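Type C neurotoxin (Clostridium botulinum, PDB 3PME) probably attaches the toxin to nerve-cell membranes, as the receptor-binding domain of a C/D mosaic botulinum neurotoxin, through gangliosides or phosphatidylethanolamine. Local coordinates at residues T37-S46 and N190-F198; F141-I149 and E204-Y214. One frame throughout, in Å; residues are numbered along the deposited sequence.

Interaction 1 (T37-S46 and N190-F198); sequences TIYTNDFKLS and NQMLWIRDF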
loop_
_atom_site.group_PDB
_atom_site.type_symbol
_atom_site.label_atom_id
_atom_site.label_comp_id
_atom_site.label_asym_id
_atom_site.label_seq_id
_atom_site.Cartn_x
_atom_site.Cartn_y
_atom_site.Cartn_z
ATOM N N THR A 37 8.942 -10.005 -5.709
ATOM C CA THR A 37 9.566 -8.780 -6.202
ATOM C C THR A 37 9.424 -7.604 -5.232
ATOM O O THR A 37 10.333 -6.773 -5.118
ATOM C CB THR A 37 9.057 -8.397 -7.599
ATOM O OG1 THR A 37 7.654 -8.108 -7.549
ATOM C CG2 THR A 37 9.305 -9.532 -8.584
ATOM N N ILE A 38 8.292 -7.534 -4.532
ATOM C CA ILE A 38 8.050 -6.473 -3.548
ATOM C C ILE A 38 7.898 -7.072 -2.154
ATOM O O ILE A 38 8.536 -6.626 -1.197
ATOM C CB ILE A 38 6.762 -5.688 -3.884
ATOM C CG1 ILE A 38 6.827 -5.111 -5.303
ATOM C CG2 ILE A 38 6.517 -4.593 -2.848
ATOM C CD1 ILE A 38 5.528 -4.490 -5.776
ATOM N N TYR A 39 7.036 -8.082 -2.051
ATOM C CA TYR A 39 6.813 -8.829 -0.821
ATOM C C TYR A 39 7.165 -10.291 -1.053
ATOM O O TYR A 39 6.987 -10.810 -2.158
ATOM C CB TYR A 39 5.337 -8.740 -0.391
ATOM C CG TYR A 39 4.979 -7.440 0.280
ATOM C CD1 TYR A 39 5.205 -7.259 1.637
ATOM C CD2 TYR A 39 4.427 -6.386 -0.441
ATOM C CE1 TYR A 39 4.885 -6.068 2.263
ATOM C CE2 TYR A 39 4.097 -5.195 0.176
ATOM C CZ TYR A 39 4.327 -5.042 1.525
ATOM O OH TYR A 39 4.020 -3.860 2.165
ATOM N N THR A 40 7.623 -10.957 0.001
ATOM C CA THR A 40 8.088 -12.342 -0.087
ATOM C C THR A 40 7.152 -13.276 -0.840
ATOM O O THR A 40 7.585 -14.023 -1.709
ATOM C CB THR A 40 8.360 -12.921 1.299
ATOM O OG1 THR A 40 9.412 -12.172 1.925
ATOM C CG2 THR A 40 8.781 -14.370 1.193
ATOM N N ASN A 41 5.869 -13.229 -0.507
ATOM C CA ASN A 41 4.912 -14.176 -1.063
ATOM C C ASN A 41 4.114 -13.584 -2.220
ATOM O O ASN A 41 2.960 -13.972 -2.450
ATOM C CB ASN A 41 3.978 -14.680 0.035
ATOM C CG ASN A 41 4.736 -15.377 1.157
ATOM O OD1 ASN A 41 5.683 -16.130 0.900
ATOM N ND2 ASN A 41 4.331 -15.129 2.399
ATOM N N ASP A 42 4.718 -12.647 -2.954
ATOM C CA ASP A 42 4.006 -12.019 -4.069
ATOM C C ASP A 42 4.299 -12.649 -5.424
ATOM O O ASP A 42 5.247 -13.420 -5.581
ATOM C CB ASP A 42 4.142 -10.478 -4.087
ATOM C CG ASP A 42 5.435 -9.983 -4.696
ATOM O OD1 ASP A 42 6.102 -10.703 -5.472
ATOM O OD2 ASP A 42 5.771 -8.818 -4.403
ATOM N N PHE A 43 3.425 -12.365 -6.380
ATOM C CA PHE A 43 3.654 -12.718 -7.761
ATOM C C PHE A 43 2.992 -11.686 -8.658
ATOM O O PHE A 43 2.021 -11.031 -8.264
ATOM C CB PHE A 43 3.236 -14.162 -8.089
ATOM C CG PHE A 43 1.820 -14.513 -7.712
ATOM C CD1 PHE A 43 1.531 -15.047 -6.462
ATOM C CD2 PHE A 43 0.790 -14.351 -8.622
ATOM C CE1 PHE A 43 0.232 -15.398 -6.120
ATOM C CE2 PHE A 43 -0.518 -14.704 -8.288
ATOM C CZ PHE A 43 -0.790 -15.228 -7.037
ATOM N N LYS A 44 3.548 -11.514 -9.847
ATOM C CA LYS A 44 3.119 -10.475 -10.757
ATOM C C LYS A 44 2.525 -11.101 -12.005
ATOM O O LYS A 44 3.109 -12.017 -12.593
ATOM C CB LYS A 44 4.329 -9.613 -11.129
ATOM C CG LYS A 44 4.023 -8.390 -11.965
ATOM C CD LYS A 44 5.315 -7.648 -12.317
ATOM C CE LYS A 44 5.034 -6.382 -13.104
ATOM N NZ LYS A 44 6.301 -5.687 -13.470
ATOM N N LEU A 45 1.357 -10.612 -12.403
ATOM C CA LEU A 45 0.763 -10.992 -13.673
ATOM C C LEU A 45 0.849 -9.787 -14.600
ATOM O O LEU A 45 0.186 -8.771 -14.372
ATOM C CB LEU A 45 -0.686 -11.435 -13.476
ATOM C CG LEU A 45 -0.892 -12.506 -12.404
ATOM C CD1 LEU A 45 -2.373 -12.828 -12.237
ATOM C CD2 LEU A 45 -0.106 -13.767 -12.744
ATOM N N SER A 46 1.684 -9.886 -15.631
ATOM C CA SER A 46 1.957 -8.733 -16.489
ATOM C C SER A 46 1.878 -9.048 -17.975
ATOM O O SER A 46 2.014 -8.152 -18.809
ATOM C CB SER A 46 3.323 -8.124 -16.156
ATOM O OG SER A 46 4.375 -9.061 -16.335
ATOM N N ASN A 190 1.696 -1.495 -19.756
ATOM C CA ASN A 190 1.493 -0.889 -18.442
ATOM C C ASN A 190 0.347 -1.533 -17.663
ATOM O O ASN A 190 0.004 -1.101 -16.563
ATOM C CB ASN A 190 1.246 0.611 -18.581
ATOM C CG ASN A 190 2.465 1.360 -19.082
ATOM O OD1 ASN A 190 3.603 0.955 -18.834
ATOM N ND2 ASN A 190 2.231 2.467 -19.781
ATOM N N GLN A 191 -0.262 -2.554 -18.248
ATOM C CA GLN A 191 -1.346 -3.254 -17.576
ATOM C C GLN A 191 -0.809 -4.495 -16.869
ATOM O O GLN A 191 -0.312 -5.427 -17.499
ATOM C CB GLN A 191 -2.463 -3.593 -18.570
ATOM C CG GLN A 191 -3.178 -2.342 -19.079
ATOM C CD GLN A 191 -4.275 -2.638 -20.080
ATOM O OE1 GLN A 191 -4.147 -3.533 -20.912
ATOM N NE2 GLN A 191 -5.357 -1.871 -20.012
ATOM N N MET A 192 -0.886 -4.477 -15.544
ATOM C CA MET A 192 -0.269 -5.508 -14.725
ATOM C C MET A 192 -0.904 -5.478 -13.344
ATOM O O MET A 192 -1.549 -4.508 -12.973
ATOM C CB MET A 192 1.242 -5.262 -14.618
ATOM C CG MET A 192 1.616 -3.987 -13.844
ATOM S SD MET A 192 3.330 -3.476 -14.082
ATOM C CE MET A 192 3.288 -3.001 -15.806
ATOM N N LEU A 193 -0.723 -6.554 -12.591
ATOM C CA LEU A 193 -1.166 -6.581 -11.206
ATOM C C LEU A 193 -0.290 -7.515 -10.402
ATOM O O LEU A 193 0.417 -8.366 -10.956
ATOM C CB LEU A 193 -2.632 -7.027 -11.105
ATOM C CG LEU A 193 -2.961 -8.469 -11.491
ATOM C CD1 LEU A 193 -2.818 -9.407 -10.315
ATOM C CD2 LEU A 193 -4.374 -8.549 -12.035
ATOM N N TRP A 194 -0.361 -7.358 -9.086
ATOM C CA TRP A 194 0.392 -8.177 -8.149
ATOM C C TRP A 194 -0.595 -8.754 -7.162
ATOM O O TRP A 194 -1.561 -8.087 -6.790
ATOM C CB TRP A 194 1.397 -7.329 -7.357
ATOM C CG TRP A 194 2.496 -6.676 -8.144
ATOM C CD1 TRP A 194 3.799 -7.067 -8.187
ATOM C CD2 TRP A 194 2.405 -5.483 -8.949
ATOM N NE1 TRP A 194 4.527 -6.206 -8.981
ATOM C CE2 TRP A 194 3.699 -5.226 -9.457
ATOM C CE3 TRP A 194 1.365 -4.608 -9.280
ATOM C CZ2 TRP A 194 3.975 -4.143 -10.297
ATOM C CZ3 TRP A 194 1.641 -3.528 -10.115
ATOM C CH2 TRP A 194 2.944 -3.307 -10.614
ATOM N N ILE A 195 -0.331 -9.981 -6.727
ATOM C CA ILE A 195 -1.084 -10.607 -5.644
ATOM C C ILE A 195 -0.071 -11.088 -4.616
ATOM O O ILE A 195 1.052 -11.456 -4.972
ATOM C CB ILE A 195 -1.905 -11.792 -6.172
ATOM C CG1 ILE A 195 -3.072 -11.271 -7.016
ATOM C CG2 ILE A 195 -2.441 -12.667 -5.014
ATOM C CD1 ILE A 195 -3.769 -12.353 -7.827
ATOM N N ARG A 196 -0.432 -11.081 -3.343
ATOM C CA ARG A 196 0.431 -11.719 -2.348
ATOM C C ARG A 196 -0.359 -12.445 -1.273
ATOM O O ARG A 196 -1.515 -12.126 -1.010
ATOM C CB ARG A 196 1.401 -10.719 -1.711
ATOM C CG ARG A 196 0.788 -9.855 -0.598
ATOM C CD ARG A 196 1.884 -8.961 -0.058
ATOM N NE ARG A 196 1.611 -8.389 1.254
ATOM C CZ ARG A 196 1.146 -7.165 1.446
ATOM N NH1 ARG A 196 0.863 -6.381 0.409
ATOM N NH2 ARG A 196 0.983 -6.709 2.675
ATOM N N ASP A 197 0.292 -13.416 -0.651
ATOM C CA ASP A 197 -0.247 -14.142 0.490
ATOM C C ASP A 197 -1.603 -14.784 0.184
ATOM O O ASP A 197 -2.554 -14.666 0.955
ATOM C CB ASP A 197 -0.305 -13.244 1.732
ATOM C CG ASP A 197 1.073 -12.782 2.180
ATOM O OD1 ASP A 197 1.842 -13.622 2.689
ATOM O OD2 ASP A 197 1.382 -11.590 2.023
ATOM N N PHE A 198 -1.677 -15.480 -0.940
ATOM C CA PHE A 198 -2.924 -16.144 -1.310
ATOM C C PHE A 198 -3.189 -17.382 -0.440
ATOM O O PHE A 198 -2.357 -18.304 -0.392
ATOM C CB PHE A 198 -2.940 -16.536 -2.784
ATOM C CG PHE A 198 -4.284 -17.023 -3.242
ATOM C CD1 PHE A 198 -4.604 -18.375 -3.179
ATOM C CD2 PHE A 198 -5.227 -16.126 -3.703
ATOM C CE1 PHE A 198 -5.852 -18.827 -3.576
ATOM C CE2 PHE A 198 -6.487 -16.566 -4.106
ATOM C CZ PHE A 198 -6.799 -17.920 -4.039
HETATM O O HOH W 1 7.382 -5.800 -9.325
HETATM O O HOH W 2 0.826 -15.918 -2.431
HETATM O O HOH W 3 4.295 -11.740 1.396
#

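Interaction 2 (F141-I149 and E204-Y214); sequences FFVTITNNI and ELSNEDINIVY. With SO4 (sulfate ion), chain B.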
loop_
_atom_site.group_PDB
_atom_site.type_symbol
_atom_site.label_atom_id
_atom_site.label_comp_id
_atom_site.label_asym_id
_atom_site.label_seq_id
_atom_site.Cartn_x
_atom_site.Cartn_y
_atom_site.Cartn_z
ATOM N N PHE A 141 -4.262 -3.667 -1.424
ATOM C CA PHE A 141 -5.335 -3.794 -0.434
ATOM C C PHE A 141 -5.629 -5.260 -0.149
ATOM O O PHE A 141 -5.358 -6.125 -0.981
ATOM C CB PHE A 141 -6.595 -2.989 -0.804
ATOM C CG PHE A 141 -7.245 -3.388 -2.103
ATOM C CD1 PHE A 141 -6.833 -2.831 -3.305
ATOM C CD2 PHE A 141 -8.340 -4.255 -2.119
ATOM C CE1 PHE A 141 -7.453 -3.167 -4.503
ATOM C CE2 PHE A 141 -8.978 -4.593 -3.310
ATOM C CZ PHE A 141 -8.539 -4.049 -4.507
ATOM N N PHE A 142 -6.125 -5.517 1.054
ATOM C CA PHE A 142 -6.359 -6.878 1.546
ATOM C C PHE A 142 -7.808 -7.300 1.288
ATOM O O PHE A 142 -8.761 -6.627 1.706
ATOM C CB PHE A 142 -6.030 -6.948 3.036
ATOM C CG PHE A 142 -6.239 -8.308 3.645
ATOM C CD1 PHE A 142 -5.583 -9.420 3.130
ATOM C CD2 PHE A 142 -7.078 -8.465 4.741
ATOM C CE1 PHE A 142 -5.769 -10.682 3.694
ATOM C CE2 PHE A 142 -7.263 -9.714 5.312
ATOM C CZ PHE A 142 -6.608 -10.823 4.790
ATOM N N VAL A 143 -7.955 -8.416 0.589
ATOM C CA VAL A 143 -9.276 -8.938 0.243
ATOM C C VAL A 143 -9.555 -10.194 1.047
ATOM O O VAL A 143 -8.665 -11.033 1.252
ATOM C CB VAL A 143 -9.360 -9.279 -1.263
ATOM C CG1 VAL A 143 -10.709 -9.935 -1.616
ATOM C CG2 VAL A 143 -9.121 -8.026 -2.107
ATOM N N THR A 144 -10.792 -10.331 1.511
ATOM C CA THR A 144 -11.204 -11.591 2.119
ATOM C C THR A 144 -12.629 -11.867 1.704
ATOM O O THR A 144 -13.512 -11.012 1.857
ATOM C CB THR A 144 -11.138 -11.582 3.651
ATOM O OG1 THR A 144 -9.895 -11.021 4.085
ATOM C CG2 THR A 144 -11.256 -13.015 4.175
ATOM N N ILE A 145 -12.833 -13.054 1.153
ATOM C CA ILE A 145 -14.168 -13.510 0.783
ATOM C C ILE A 145 -14.538 -14.662 1.704
ATOM O O ILE A 145 -13.780 -15.625 1.800
ATOM C CB ILE A 145 -14.204 -14.062 -0.652
ATOM C CG1 ILE A 145 -13.565 -13.094 -1.651
ATOM C CG2 ILE A 145 -15.651 -14.399 -1.053
ATOM C CD1 ILE A 145 -14.293 -11.832 -1.775
ATOM N N THR A 146 -15.686 -14.573 2.380
ATOM C CA THR A 146 -16.196 -15.745 3.106
ATOM C C THR A 146 -17.419 -16.284 2.366
ATOM O O THR A 146 -18.191 -15.522 1.771
ATOM C CB THR A 146 -16.528 -15.455 4.595
ATOM O OG1 THR A 146 -17.629 -14.535 4.686
ATOM C CG2 THR A 146 -15.317 -14.870 5.329
ATOM N N ASN A 147 -17.568 -17.605 2.385
ATOM C CA ASN A 147 -18.669 -18.259 1.687
ATOM C C ASN A 147 -19.339 -19.241 2.616
ATOM O O ASN A 147 -18.675 -20.043 3.251
ATOM C CB ASN A 147 -18.154 -19.030 0.469
ATOM C CG ASN A 147 -17.414 -18.149 -0.521
ATOM O OD1 ASN A 147 -18.024 -17.437 -1.315
ATOM N ND2 ASN A 147 -16.089 -18.209 -0.487
ATOM N N ASN A 148 -20.660 -19.177 2.700
ATOM C CA ASN A 148 -21.388 -20.197 3.432
ATOM C C ASN A 148 -22.636 -20.599 2.664
ATOM O O ASN A 148 -23.520 -19.782 2.400
ATOM C CB ASN A 148 -21.732 -19.739 4.853
ATOM C CG ASN A 148 -22.076 -20.898 5.764
ATOM O OD1 ASN A 148 -22.883 -21.761 5.411
ATOM N ND2 ASN A 148 -21.460 -20.933 6.939
ATOM N N ILE A 149 -22.673 -21.866 2.287
ATOM C CA ILE A 149 -23.759 -22.393 1.473
ATOM C C ILE A 149 -25.106 -22.265 2.182
ATOM O O ILE A 149 -26.159 -22.348 1.550
ATOM C CB ILE A 149 -23.479 -23.857 1.081
ATOM C CG1 ILE A 149 -24.290 -24.240 -0.155
ATOM C CG2 ILE A 149 -23.727 -24.785 2.253
ATOM C CD1 ILE A 149 -24.018 -23.333 -1.338
ATOM N N GLU A 204 -15.442 -20.436 7.523
ATOM C CA GLU A 204 -15.792 -19.035 7.410
ATOM C C GLU A 204 -15.113 -18.293 8.557
ATOM O O GLU A 204 -15.455 -18.490 9.722
ATOM C CB GLU A 204 -17.317 -18.887 7.491
ATOM C CG GLU A 204 -17.815 -17.464 7.527
ATOM C CD GLU A 204 -19.317 -17.382 7.717
ATOM O OE1 GLU A 204 -19.984 -18.437 7.633
ATOM O OE2 GLU A 204 -19.820 -16.265 7.961
ATOM N N LEU A 205 -14.121 -17.460 8.239
ATOM C CA LEU A 205 -13.371 -16.776 9.284
ATOM C C LEU A 205 -14.225 -15.695 9.928
ATOM O O LEU A 205 -14.944 -14.978 9.232
ATOM C CB LEU A 205 -12.103 -16.139 8.715
ATOM C CG LEU A 205 -11.005 -17.065 8.194
ATOM C CD1 LEU A 205 -9.806 -16.239 7.735
ATOM C CD2 LEU A 205 -10.593 -18.064 9.257
ATOM N N SER A 206 -14.144 -15.581 11.248
ATOM C CA SER A 206 -14.841 -14.517 11.967
ATOM C C SER A 206 -14.244 -13.162 11.604
ATOM O O SER A 206 -13.131 -13.087 11.097
ATOM C CB SER A 206 -14.722 -14.725 13.475
ATOM O OG SER A 206 -13.384 -14.546 13.899
ATOM N N ASN A 207 -14.977 -12.089 11.866
ATOM C CA ASN A 207 -14.425 -10.758 11.680
ATOM C C ASN A 207 -13.123 -10.586 12.446
ATOM O O ASN A 207 -12.165 -9.995 11.940
ATOM C CB ASN A 207 -15.432 -9.699 12.098
ATOM C CG ASN A 207 -16.608 -9.636 11.155
ATOM O OD1 ASN A 207 -16.680 -10.409 10.200
ATOM N ND2 ASN A 207 -17.526 -8.709 11.403
ATOM N N GLU A 208 -13.079 -11.116 13.664
ATOM C CA GLU A 208 -11.876 -11.025 14.482
ATOM C C GLU A 208 -10.695 -11.732 13.813
ATOM O O GLU A 208 -9.578 -11.210 13.774
ATOM C CB GLU A 208 -12.134 -11.607 15.877
ATOM C CG GLU A 208 -10.935 -11.535 16.809
ATOM C CD GLU A 208 -11.293 -11.872 18.246
ATOM O OE1 GLU A 208 -12.490 -12.119 18.526
ATOM O OE2 GLU A 208 -10.379 -11.887 19.096
ATOM N N ASP A 209 -10.946 -12.924 13.283
ATOM C CA ASP A 209 -9.891 -13.698 12.645
ATOM C C ASP A 209 -9.425 -13.064 11.336
ATOM O O ASP A 209 -8.234 -13.048 11.040
ATOM C CB ASP A 209 -10.317 -15.149 12.447
ATOM C CG ASP A 209 -10.251 -15.946 13.740
ATOM O OD1 ASP A 209 -9.666 -15.429 14.721
ATOM O OD2 ASP A 209 -10.770 -17.080 13.775
ATOM N N ILE A 210 -10.357 -12.522 10.563
ATOM C CA ILE A 210 -9.983 -11.802 9.345
ATOM C C ILE A 210 -9.027 -10.663 9.672
ATOM O O ILE A 210 -8.033 -10.448 8.976
ATOM C CB ILE A 210 -11.224 -11.276 8.624
ATOM C CG1 ILE A 210 -12.021 -12.458 8.052
ATOM C CG2 ILE A 210 -10.828 -10.271 7.531
ATOM C CD1 ILE A 210 -13.373 -12.076 7.482
ATOM N N ASN A 211 -9.311 -9.942 10.748
ATOM C CA ASN A 211 -8.428 -8.852 11.154
ATOM C C ASN A 211 -7.075 -9.297 11.703
ATOM O O ASN A 211 -6.079 -8.586 11.568
ATOM C CB ASN A 211 -9.155 -7.895 12.093
ATOM C CG ASN A 211 -10.081 -6.959 11.338
ATOM O OD1 ASN A 211 -11.262 -7.264 11.119
ATOM N ND2 ASN A 211 -9.541 -5.828 10.902
ATOM N N ILE A 212 -7.033 -10.480 12.295
ATOM C CA ILE A 212 -5.760 -11.042 12.720
ATOM C C ILE A 212 -4.887 -11.358 11.506
ATOM O O ILE A 212 -3.696 -11.046 11.495
ATOM C CB ILE A 212 -5.970 -12.287 13.593
ATOM C CG1 ILE A 212 -6.587 -11.866 14.927
ATOM C CG2 ILE A 212 -4.653 -13.002 13.834
ATOM C CD1 ILE A 212 -6.991 -13.029 15.804
ATOM N N VAL A 213 -5.483 -11.957 10.479
ATOM C CA VAL A 213 -4.760 -12.213 9.234
ATOM C C VAL A 213 -4.269 -10.900 8.610
ATOM O O VAL A 213 -3.097 -10.765 8.268
ATOM C CB VAL A 213 -5.612 -13.012 8.225
ATOM C CG1 VAL A 213 -4.822 -13.272 6.933
ATOM C CG2 VAL A 213 -6.063 -14.337 8.832
ATOM N N TYR A 214 -5.164 -9.932 8.487
ATOM C CA TYR A 214 -4.829 -8.607 7.959
ATOM C C TYR A 214 -3.650 -7.963 8.688
ATOM O O TYR A 214 -2.667 -7.546 8.061
ATOM C CB TYR A 214 -6.063 -7.707 8.044
ATOM C CG TYR A 214 -5.888 -6.253 7.637
ATOM C CD1 TYR A 214 -5.371 -5.899 6.390
ATOM C CD2 TYR A 214 -6.307 -5.233 8.484
ATOM C CE1 TYR A 214 -5.255 -4.552 6.017
ATOM C CE2 TYR A 214 -6.193 -3.905 8.131
ATOM C CZ TYR A 214 -5.664 -3.564 6.898
ATOM O OH TYR A 214 -5.569 -2.236 6.559
HETATM S S SO4 B . -18.856 -12.247 12.736
HETATM O O1 SO4 B . -19.189 -12.700 11.387
HETATM O O2 SO4 B . -19.549 -13.100 13.699
HETATM O O3 SO4 B . -17.419 -12.350 12.947
HETATM O O4 SO4 B . -19.283 -10.861 12.902
HETATM O O HOH W 4 -18.460 -14.041 7.330
#

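Interaction 1 (T37-S46 and N190-F198)
Phe43 and Leu45 pair with Ile195 and Leu193 as antiparallel strands in the lectin-like jelly roll that forms the N-terminal half of the receptor-binding domain. Four backbone hydrogen bonds join them, among them Phe43 N to Ile195 O (2.9 Å) and Leu45 N to Leu193 O (2.8 Å). At the far end, Asn41 ND2 donates to Asp197 OD1 over 2.9 Å, with the amide and carboxylate planes 89° apart. Asn41 OD1 turns to Asn12 N.

The stacked groups lie on the face of Asp42, Lys44, Trp194 and Arg196. The Arg196 guanidinium lies flat on Tyr39, its CZ 3.7 Å from the centroid of the Tyr39 ring in a cation-pi contact. The bond from Arg196 NH2 to Gln217 O helps fix its rotation. The Trp194 indole is sandwiched: Ile38 CD1 sits over one face and Lys44 CG over the other. The Lys44 chain is extended, with CG anti to the backbone N (chi1 -174°), and runs alongside the indole until its CE meets Met192 SD at 3.5 Å. Water 1 links Trp194 NE1 to Thr37 OG1.

The Asp42 carboxylate holds the loop leading into the type I turn Tyr39-Asp42. Its OD1 accepts from Thr37 N, and its OD2 from both Ile38 N and Tyr39 N.

On the other face, Ile195 CB lies over the Phe43 ring, and Leu45 CD1 meets Leu193 CD1 at 3.9 Å.

Strand 42-45 also pairs with strand 34-35. Strand 193-201 continues the sheet to strand 68-77, while Ile90 of strand 87-90 covers Leu45 and Leu193.

Interaction 2 (F141-I149 and E204-Y214)
Phe142 packs against Val213 and Tyr214 where helix 207-218 lies on strand 141-148 of the jelly-roll sheet. The helix runs roughly antiparallel to the strand, with segment axes 9.9 Å apart at closest. Phe142 has CG anti to its own N (chi1 180°), which carries the ring out to the helix. Its CZ meets Val213 CG1 at 3.7 Å, and Tyr214 CA sits over its face. The Phe142 and Tyr214 rings are near parallel, with planes at 17°, but are offset, with little overlap. Trp74 of strand 68-77 meets both rings.

Thr144 and Ile210 run past one another head to tail, with Thr144 OG1 3.6 Å from Ile210 CG2. Thr146 turns its methyl CG2 to Ile210 CD1. Its OG1 reaches Glu204 OE2 through water 4. Asn148 ND2 donates a hydrogen bond to Glu204 OE1 (3.0 Å), nearly in line with the C-O bond, so both carboxylate oxygens are engaged. Asn148 OD1 accepts from Met150 N.

Ser206 is the N-cap of the helix, its OG accepting from Asp209 N. A sulfate, probably from the crystallisation liquor, accepts from the backbone N of Asn207 at this helix start: Asn207 N to sulfate O3 is 2.7 Å, with a nearly straight N-H...O angle of 173°.

From the N terminus, the chain first passes through 37-46, then 141-149, then 190-198, and last 204-214. Interaction 1 closes a loop of 143 residues when strand 193-201 returns to strand 42-45. Interaction 2 closes a shorter one of 54 residues when helix 207-218 reaches back to strand 141-148. The two loops cross, because 141-149 lies inside the first and 204-214 follows its end. Their nearest atoms are about 6 Å apart. Strand 68-77 pairs with both strand 193-201 and strand 141-148, so one sheet carries both contacts. Interaction 1 joins strands within this sheet; interaction 2 lays the following helix upon it.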